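Local coordinates for hypothetical protein (Bacteroides uniformis ATCC 8492, PDB 4QRL) that is of unknown function but folds as a lipocalin-like beta barrel, a scaffold that in related proteins often binds small hydrophobic ligands, at residues A[32-44]-A[53-67]. Sequence-based numbering, arbitrary orientation.
Sequences FYNFQKGSFSAIC and TFFGNYSLKGAEISI
Tyr58 lies across the 36-39 turn, its ring wedged between Phe35 and Gly38. Phe35 drives its CD1 edge at the centre of one face, planes at 89° and centroids 5.1 Å apart, while CA of Gly38 makes a CH-pi contact over the opposite face. Tyr58 holds its CG between the backbone N and the carbonyl carbon (chi1 73°), which swings the ring over the turn and lets its OH accept an almost straight hydrogen bond from Gly38 N (3.2 Å). A leucine in place of this tyrosine would probably leave that N-H without its partner and the Phe35 edge without a face to rest on. Deeper in, CG2 of Ile67 sits 3.7 Å from the Phe40 ring centroid, over the face, and CD1 of Ile65 reaches to 3.5 Å from Phe35 CE1; Trp13 and Phe92 continue this apolar layer. The face carrying Ser41, Ile43, Thr53 and Phe55 is looser: Ser41 CB comes no nearer than 4.0 Å to CD2 of the exposed Phe55, and Ile43 merely lies alongside Thr53. Paired backbone bonds join Phe40 to Gly56 and Ala42 to Phe54, the antiparallel hairpin pairing of neighbouring strands in an eight-stranded, up-and-down barrel of the lipocalin-like (calycin) type.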
ATOM      1  N   PHE A  32      -4.174   3.556  -4.651  1.00 20.09           N
ATOM      2  CA  PHE A  32      -4.923   4.026  -3.476  1.00 19.40           C
ATOM      3  C   PHE A  32      -5.072   2.888  -2.506  1.00 23.81           C
ATOM      4  O   PHE A  32      -5.543   1.812  -2.909  1.00 23.78           O
ATOM      5  CB  PHE A  32      -6.318   4.551  -3.907  1.00 20.41           C
ATOM      6  CG  PHE A  32      -6.238   5.719  -4.865  1.00 21.70           C
ATOM      7  CD1 PHE A  32      -5.966   5.514  -6.220  1.00 22.73           C
ATOM      8  CD2 PHE A  32      -6.301   7.024  -4.396  1.00 21.53           C
ATOM      9  CE1 PHE A  32      -5.825   6.598  -7.096  1.00 25.38           C
ATOM     10  CE2 PHE A  32      -6.173   8.108  -5.285  1.00 24.13           C
ATOM     11  CZ  PHE A  32      -5.952   7.885  -6.621  1.00 23.69           C
ATOM     12  N   TYR A  33      -4.618   3.078  -1.247  1.00 20.66           N
ATOM     13  CA  TYR A  33      -4.752   2.019  -0.216  1.00 19.37           C
ATOM     14  C   TYR A  33      -5.899   2.373   0.693  1.00 24.14           C
ATOM     15  O   TYR A  33      -6.101   3.539   1.002  1.00 25.45           O
ATOM     16  CB  TYR A  33      -3.477   1.867   0.644  1.00 19.91           C
ATOM     17  CG  TYR A  33      -2.292   1.126   0.069  1.00 22.51           C
ATOM     18  CD1 TYR A  33      -2.179   0.896  -1.302  1.00 24.96           C
ATOM     19  CD2 TYR A  33      -1.219   0.753   0.880  1.00 22.98           C
ATOM     20  CE1 TYR A  33      -1.078   0.228  -1.833  1.00 27.76           C
ATOM     21  CE2 TYR A  33      -0.093   0.132   0.348  1.00 23.43           C
ATOM     22  CZ  TYR A  33      -0.026  -0.124  -1.006  1.00 28.79           C
ATOM     23  OH  TYR A  33       1.071  -0.778  -1.523  1.00 31.25           O
ATOM     24  N   ASN A  34      -6.631   1.370   1.168  1.00 20.06           N
ATOM     25  CA  ASN A  34      -7.758   1.624   2.039  1.00 20.42           C
ATOM     26  C   ASN A  34      -7.678   0.689   3.229  1.00 23.82           C
ATOM     27  O   ASN A  34      -7.383  -0.514   3.071  1.00 23.37           O
ATOM     28  CB  ASN A  34      -9.048   1.407   1.239  1.00 28.07           C
ATOM     29  CG  ASN A  34     -10.272   1.866   1.944  1.00 44.29           C
ATOM     30  OD1 ASN A  34     -10.949   1.102   2.642  1.00 36.36           O
ATOM     31  ND2 ASN A  34     -10.573   3.131   1.768  1.00 35.49           N
ATOM     32  N   PHE A  35      -7.846   1.259   4.422  1.00 21.87           N
ATOM     33  CA  PHE A  35      -7.793   0.530   5.689  1.00 22.19           C
ATOM     34  C   PHE A  35      -9.125   0.680   6.405  1.00 25.35           C
ATOM     35  O   PHE A  35      -9.524   1.803   6.726  1.00 24.86           O
ATOM     36  CB  PHE A  35      -6.638   1.060   6.575  1.00 23.61           C
ATOM     37  CG  PHE A  35      -5.273   1.021   5.927  1.00 23.78           C
ATOM     38  CD1 PHE A  35      -4.468  -0.109   6.024  1.00 24.08           C
ATOM     39  CD2 PHE A  35      -4.761   2.144   5.273  1.00 24.14           C
ATOM     40  CE1 PHE A  35      -3.204  -0.145   5.415  1.00 24.16           C
ATOM     41  CE2 PHE A  35      -3.513   2.096   4.630  1.00 25.91           C
ATOM     42  CZ  PHE A  35      -2.712   0.983   4.763  1.00 23.67           C
ATOM     43  N   GLN A  36      -9.818  -0.438   6.680  1.00 25.02           N
ATOM     44  CA  GLN A  36     -11.074  -0.313   7.416  1.00 26.03           C
ATOM     45  C   GLN A  36     -11.243  -1.464   8.407  1.00 28.79           C
ATOM     46  O   GLN A  36     -11.644  -2.553   8.000  1.00 26.93           O
ATOM     47  CB  GLN A  36     -12.294  -0.240   6.470  1.00 29.22           C
ATOM     48  CG  GLN A  36     -12.449   1.071   5.662  1.00 49.63           C
ATOM     49  CD  GLN A  36     -12.813   2.310   6.467  1.00 64.56           C
ATOM     50  OE1 GLN A  36     -13.201   2.250   7.639  1.00 58.24           O
ATOM     51  NE2 GLN A  36     -12.737   3.471   5.828  1.00 52.43           N
ATOM     52  N   LYS A  37     -10.907  -1.213   9.690  1.00 26.22           N
ATOM     53  CA  LYS A  37     -11.023  -2.150  10.828  1.00 26.64           C
ATOM     54  C   LYS A  37     -10.511  -3.559  10.449  1.00 30.44           C
ATOM     55  O   LYS A  37     -11.260  -4.542  10.544  1.00 28.94           O
ATOM     56  CB  LYS A  37     -12.479  -2.218  11.335  1.00 29.23           C
ATOM     57  CG  LYS A  37     -13.065  -0.838  11.657  1.00 35.45           C
ATOM     58  CD  LYS A  37     -14.418  -0.914  12.363  1.00 39.91           C
ATOM     59  CE  LYS A  37     -14.842   0.430  12.923  1.00 49.45           C
ATOM     60  NZ  LYS A  37     -13.768   1.064  13.752  1.00 50.55           N
ATOM     61  N   GLY A  38      -9.255  -3.627  10.000  1.00 26.06           N
ATOM     62  CA  GLY A  38      -8.628  -4.891   9.612  1.00 25.18           C
ATOM     63  C   GLY A  38      -8.705  -5.221   8.141  1.00 26.71           C
ATOM     64  O   GLY A  38      -7.848  -5.947   7.638  1.00 24.56           O
ATOM     65  N   SER A  39      -9.725  -4.718   7.427  1.00 24.48           N
ATOM     66  CA  SER A  39      -9.845  -4.943   5.985  1.00 23.51           C
ATOM     67  C   SER A  39      -8.950  -4.001   5.182  1.00 26.98           C
ATOM     68  O   SER A  39      -8.925  -2.792   5.416  1.00 25.91           O
ATOM     69  CB  SER A  39     -11.293  -4.740   5.517  1.00 27.56           C
ATOM     70  OG  SER A  39     -12.127  -5.841   5.825  1.00 35.73           O
ATOM     71  N   PHE A  40      -8.195  -4.571   4.258  1.00 22.64           N
ATOM     72  CA  PHE A  40      -7.325  -3.835   3.373  1.00 22.54           C
ATOM     73  C   PHE A  40      -7.797  -3.998   1.950  1.00 26.29           C
ATOM     74  O   PHE A  40      -8.198  -5.094   1.532  1.00 25.56           O
ATOM     75  CB  PHE A  40      -5.862  -4.344   3.479  1.00 23.19           C
ATOM     76  CG  PHE A  40      -4.936  -3.659   2.502  1.00 22.41           C
ATOM     77  CD1 PHE A  40      -4.403  -2.399   2.785  1.00 22.84           C
ATOM     78  CD2 PHE A  40      -4.577  -4.279   1.301  1.00 22.90           C
ATOM     79  CE1 PHE A  40      -3.504  -1.789   1.900  1.00 23.68           C
ATOM     80  CE2 PHE A  40      -3.715  -3.650   0.401  1.00 23.78           C
ATOM     81  CZ  PHE A  40      -3.168  -2.416   0.710  1.00 21.98           C
ATOM     82  N   SER A  41      -7.694  -2.926   1.192  1.00 24.46           N
ATOM     83  CA  SER A  41      -7.961  -2.975  -0.218  1.00 24.55           C
ATOM     84  C   SER A  41      -7.103  -1.918  -0.896  1.00 26.51           C
ATOM     85  O   SER A  41      -6.733  -0.923  -0.274  1.00 25.55           O
ATOM     86  CB  SER A  41      -9.452  -2.825  -0.529  1.00 28.51           C
ATOM     87  OG  SER A  41     -10.030  -1.617  -0.076  1.00 29.13           O
ATOM     88  N   ALA A  42      -6.701  -2.197  -2.133  1.00 22.89           N
ATOM     89  CA  ALA A  42      -5.912  -1.253  -2.945  1.00 21.36           C
ATOM     90  C   ALA A  42      -6.543  -1.136  -4.311  1.00 26.22           C
ATOM     91  O   ALA A  42      -6.794  -2.148  -4.968  1.00 26.82           O
ATOM     92  CB  ALA A  42      -4.461  -1.691  -3.059  1.00 21.57           C
ATOM     93  N   ILE A  43      -6.877   0.089  -4.698  1.00 23.12           N
ATOM     94  CA  ILE A  43      -7.438   0.378  -6.007  1.00 23.60           C
ATOM     95  C   ILE A  43      -6.283   0.855  -6.860  1.00 26.42           C
ATOM     96  O   ILE A  43      -5.575   1.783  -6.478  1.00 24.08           O
ATOM     97  CB  ILE A  43      -8.586   1.427  -5.942  1.00 27.08           C
ATOM     98  CG1 ILE A  43      -9.831   0.903  -5.205  1.00 28.47           C
ATOM     99  CG2 ILE A  43      -8.934   1.948  -7.341  1.00 27.65           C
ATOM    100  CD1 ILE A  43     -10.846   2.024  -4.770  1.00 30.73           C
ATOM    101  N   CYS A  44      -6.107   0.219  -8.011  1.00 25.04           N
ATOM    102  CA  CYS A  44      -5.077   0.576  -8.961  1.00 25.96           C
ATOM    103  C   CYS A  44      -5.721   0.949 -10.288  1.00 28.92           C
ATOM    104  O   CYS A  44      -6.473   0.157 -10.862  1.00 28.30           O
ATOM    105  CB  CYS A  44      -4.090  -0.568  -9.109  1.00 27.18           C
ATOM    106  SG  CYS A  44      -3.319  -1.044  -7.551  1.00 30.35           S
ATOM    107  N   THR A  53      -8.830  -3.927  -8.316  1.00 24.12           N
ATOM    108  CA  THR A  53      -8.797  -3.845  -6.857  1.00 23.61           C
ATOM    109  C   THR A  53      -8.203  -5.126  -6.294  1.00 27.69           C
ATOM    110  O   THR A  53      -8.564  -6.238  -6.718  1.00 26.17           O
ATOM    111  CB  THR A  53     -10.186  -3.563  -6.250  1.00 31.76           C
ATOM    112  OG1 THR A  53     -10.824  -2.501  -6.963  1.00 32.77           O
ATOM    113  CG2 THR A  53     -10.131  -3.224  -4.740  1.00 29.44           C
ATOM    114  N   PHE A  54      -7.282  -4.957  -5.355  1.00 22.85           N
ATOM    115  CA  PHE A  54      -6.670  -6.042  -4.607  1.00 21.86           C
ATOM    116  C   PHE A  54      -7.274  -6.025  -3.209  1.00 26.76           C
ATOM    117  O   PHE A  54      -7.530  -4.957  -2.657  1.00 26.25           O
ATOM    118  CB  PHE A  54      -5.153  -5.900  -4.554  1.00 23.24           C
ATOM    119  CG  PHE A  54      -4.509  -5.886  -5.917  1.00 23.39           C
ATOM    120  CD1 PHE A  54      -4.341  -4.691  -6.611  1.00 26.20           C
ATOM    121  CD2 PHE A  54      -4.079  -7.071  -6.514  1.00 25.30           C
ATOM    122  CE1 PHE A  54      -3.745  -4.681  -7.886  1.00 26.24           C
ATOM    123  CE2 PHE A  54      -3.494  -7.061  -7.792  1.00 26.99           C
ATOM    124  CZ  PHE A  54      -3.306  -5.863  -8.451  1.00 26.27           C
ATOM    125  N   PHE A  55      -7.464  -7.194  -2.620  1.00 23.28           N
ATOM    126  CA  PHE A  55      -8.077  -7.280  -1.297  1.00 23.63           C
ATOM    127  C   PHE A  55      -7.213  -8.069  -0.355  1.00 26.68           C
ATOM    128  O   PHE A  55      -6.518  -9.004  -0.759  1.00 26.70           O
ATOM    129  CB  PHE A  55      -9.470  -7.937  -1.371  1.00 26.75           C
ATOM    130  CG  PHE A  55     -10.482  -7.139  -2.150  1.00 28.76           C
ATOM    131  CD1 PHE A  55     -10.606  -7.297  -3.527  1.00 31.37           C
ATOM    132  CD2 PHE A  55     -11.307  -6.214  -1.507  1.00 31.56           C
ATOM    133  CE1 PHE A  55     -11.545  -6.559  -4.247  1.00 31.27           C
ATOM    134  CE2 PHE A  55     -12.236  -5.468  -2.228  1.00 33.93           C
ATOM    135  CZ  PHE A  55     -12.352  -5.654  -3.595  1.00 32.16           C
ATOM    136  N   GLY A  56      -7.323  -7.714   0.908  1.00 25.11           N
ATOM    137  CA  GLY A  56      -6.584  -8.384   1.957  1.00 26.09           C
ATOM    138  C   GLY A  56      -6.968  -7.910   3.334  1.00 27.92           C
ATOM    139  O   GLY A  56      -8.074  -7.410   3.573  1.00 25.30           O
ATOM    140  N   ASN A  57      -6.049  -8.139   4.249  1.00 24.78           N
ATOM    141  CA  ASN A  57      -6.175  -7.755   5.639  1.00 23.73           C
ATOM    142  C   ASN A  57      -4.901  -7.101   6.086  1.00 26.10           C
ATOM    143  O   ASN A  57      -3.861  -7.270   5.461  1.00 24.81           O
ATOM    144  CB  ASN A  57      -6.455  -8.998   6.490  1.00 23.13           C
ATOM    145  CG  ASN A  57      -7.860  -9.481   6.376  1.00 37.76           C
ATOM    146  OD1 ASN A  57      -8.744  -9.158   7.184  1.00 37.12           O
ATOM    147  ND2 ASN A  57      -8.086 -10.276   5.379  1.00 30.07           N
ATOM    148  N   TYR A  58      -4.971  -6.414   7.221  1.00 25.33           N
ATOM    149  CA  TYR A  58      -3.815  -5.827   7.864  1.00 24.52           C
ATOM    150  C   TYR A  58      -3.975  -5.954   9.379  1.00 27.85           C
ATOM    151  O   TYR A  58      -5.085  -6.035   9.908  1.00 28.32           O
ATOM    152  CB  TYR A  58      -3.585  -4.367   7.428  1.00 23.06           C
ATOM    153  CG  TYR A  58      -4.609  -3.422   8.020  1.00 22.24           C
ATOM    154  CD1 TYR A  58      -5.851  -3.234   7.407  1.00 23.85           C
ATOM    155  CD2 TYR A  58      -4.357  -2.744   9.215  1.00 23.28           C
ATOM    156  CE1 TYR A  58      -6.820  -2.406   7.978  1.00 24.62           C
ATOM    157  CE2 TYR A  58      -5.325  -1.920   9.800  1.00 23.89           C
ATOM    158  CZ  TYR A  58      -6.539  -1.727   9.155  1.00 27.87           C
ATOM    159  OH  TYR A  58      -7.518  -0.966   9.742  1.00 24.94           O
ATOM    160  N   SER A  59      -2.848  -5.972  10.058  1.00 24.17           N
ATOM    161  CA  SER A  59      -2.761  -6.018  11.512  1.00 25.67           C
ATOM    162  C   SER A  59      -1.647  -5.071  11.936  1.00 30.76           C
ATOM    163  O   SER A  59      -0.754  -4.737  11.124  1.00 28.75           O
ATOM    164  CB  SER A  59      -2.544  -7.438  12.040  1.00 27.18           C
ATOM    165  OG  SER A  59      -1.298  -7.997  11.658  1.00 30.13           O
ATOM    166  N   LEU A  60      -1.744  -4.583  13.179  1.00 28.27           N
ATOM    167  CA  LEU A  60      -0.791  -3.631  13.740  1.00 28.20           C
ATOM    168  C   LEU A  60      -0.081  -4.234  14.941  1.00 32.89           C
ATOM    169  O   LEU A  60      -0.708  -4.926  15.730  1.00 31.73           O
ATOM    170  CB  LEU A  60      -1.530  -2.332  14.155  1.00 28.26           C
ATOM    171  CG  LEU A  60      -2.464  -1.690  13.091  1.00 32.31           C
ATOM    172  CD1 LEU A  60      -3.295  -0.547  13.698  1.00 33.93           C
ATOM    173  CD2 LEU A  60      -1.668  -1.217  11.861  1.00 32.91           C
ATOM    174  N   LYS A  61       1.226  -3.985  15.073  1.00 31.92           N
ATOM    175  CA  LYS A  61       2.044  -4.442  16.203  1.00 33.92           C
ATOM    176  C   LYS A  61       3.107  -3.379  16.383  1.00 36.57           C
ATOM    177  O   LYS A  61       3.965  -3.221  15.504  1.00 33.73           O
ATOM    178  CB  LYS A  61       2.631  -5.860  15.974  1.00 38.49           C
ATOM    179  CG  LYS A  61       3.665  -6.321  17.024  1.00 49.17           C
ATOM    180  CD  LYS A  61       3.058  -7.244  18.078  1.00 60.93           C
ATOM    181  CE  LYS A  61       3.965  -7.508  19.275  1.00 69.09           C
ATOM    182  NZ  LYS A  61       5.115  -8.409  18.961  1.00 65.12           N
ATOM    183  N   GLY A  62       2.995  -2.613  17.470  1.00 34.28           N
ATOM    184  CA  GLY A  62       3.897  -1.494  17.718  1.00 35.29           C
ATOM    185  C   GLY A  62       3.831  -0.478  16.590  1.00 36.35           C
ATOM    186  O   GLY A  62       2.733  -0.063  16.201  1.00 34.17           O
ATOM    187  N   ALA A  63       4.996  -0.152  15.970  1.00 34.39           N
ATOM    188  CA  ALA A  63       5.036   0.797  14.846  1.00 33.28           C
ATOM    189  C   ALA A  63       5.180   0.046  13.496  1.00 35.56           C
ATOM    190  O   ALA A  63       5.740   0.561  12.518  1.00 33.72           O
ATOM    191  CB  ALA A  63       6.175   1.798  15.042  1.00 34.84           C
ATOM    192  N   GLU A  64       4.655  -1.178  13.455  1.00 31.10           N
ATOM    193  CA  GLU A  64       4.711  -2.001  12.264  1.00 29.61           C
ATOM    194  C   GLU A  64       3.301  -2.381  11.793  1.00 32.80           C
ATOM    195  O   GLU A  64       2.389  -2.568  12.620  1.00 32.67           O
ATOM    196  CB  GLU A  64       5.547  -3.250  12.518  1.00 31.03           C
ATOM    197  CG  GLU A  64       7.036  -2.978  12.583  1.00 39.33           C
ATOM    198  CD  GLU A  64       7.926  -4.202  12.705  1.00 56.57           C
ATOM    199  OE1 GLU A  64       7.396  -5.336  12.713  1.00 50.40           O
ATOM    200  OE2 GLU A  64       9.163  -4.025  12.774  1.00 53.50           O
ATOM    201  N   ILE A  65       3.132  -2.486  10.461  1.00 26.40           N
ATOM    202  CA  ILE A  65       1.851  -2.885   9.868  1.00 23.89           C
ATOM    203  C   ILE A  65       2.114  -4.060   8.952  1.00 26.33           C
ATOM    204  O   ILE A  65       2.943  -3.974   8.046  1.00 26.68           O
ATOM    205  CB  ILE A  65       1.088  -1.728   9.165  1.00 25.68           C
ATOM    206  CG1 ILE A  65      -0.246  -2.212   8.569  1.00 25.90           C
ATOM    207  CG2 ILE A  65       1.952  -0.992   8.127  1.00 26.05           C
ATOM    208  CD1 ILE A  65      -1.175  -1.079   8.121  1.00 34.14           C
ATOM    209  N   SER A  66       1.423  -5.158   9.195  1.00 22.87           N
ATOM    210  CA  SER A  66       1.568  -6.351   8.361  1.00 23.94           C
ATOM    211  C   SER A  66       0.343  -6.467   7.457  1.00 29.56           C
ATOM    212  O   SER A  66      -0.789  -6.562   7.950  1.00 29.62           O
ATOM    213  CB  SER A  66       1.729  -7.605   9.218  1.00 26.58           C
ATOM    214  OG  SER A  66       2.913  -7.574   9.991  1.00 33.46           O
ATOM    215  N   ILE A  67       0.561  -6.420   6.153  1.00 25.24           N
ATOM    216  CA  ILE A  67      -0.531  -6.516   5.177  1.00 23.57           C
ATOM    217  C   ILE A  67      -0.440  -7.881   4.509  1.00 27.12           C
ATOM    218  O   ILE A  67       0.661  -8.353   4.176  1.00 26.69           O
ATOM    219  CB  ILE A  67      -0.488  -5.350   4.143  1.00 25.08           C
ATOM    220  CG1 ILE A  67      -0.443  -3.978   4.843  1.00 24.77           C
ATOM    221  CG2 ILE A  67      -1.667  -5.435   3.146  1.00 25.23           C
ATOM    222  CD1 ILE A  67      -0.186  -2.726   3.860  1.00 26.77           C
TER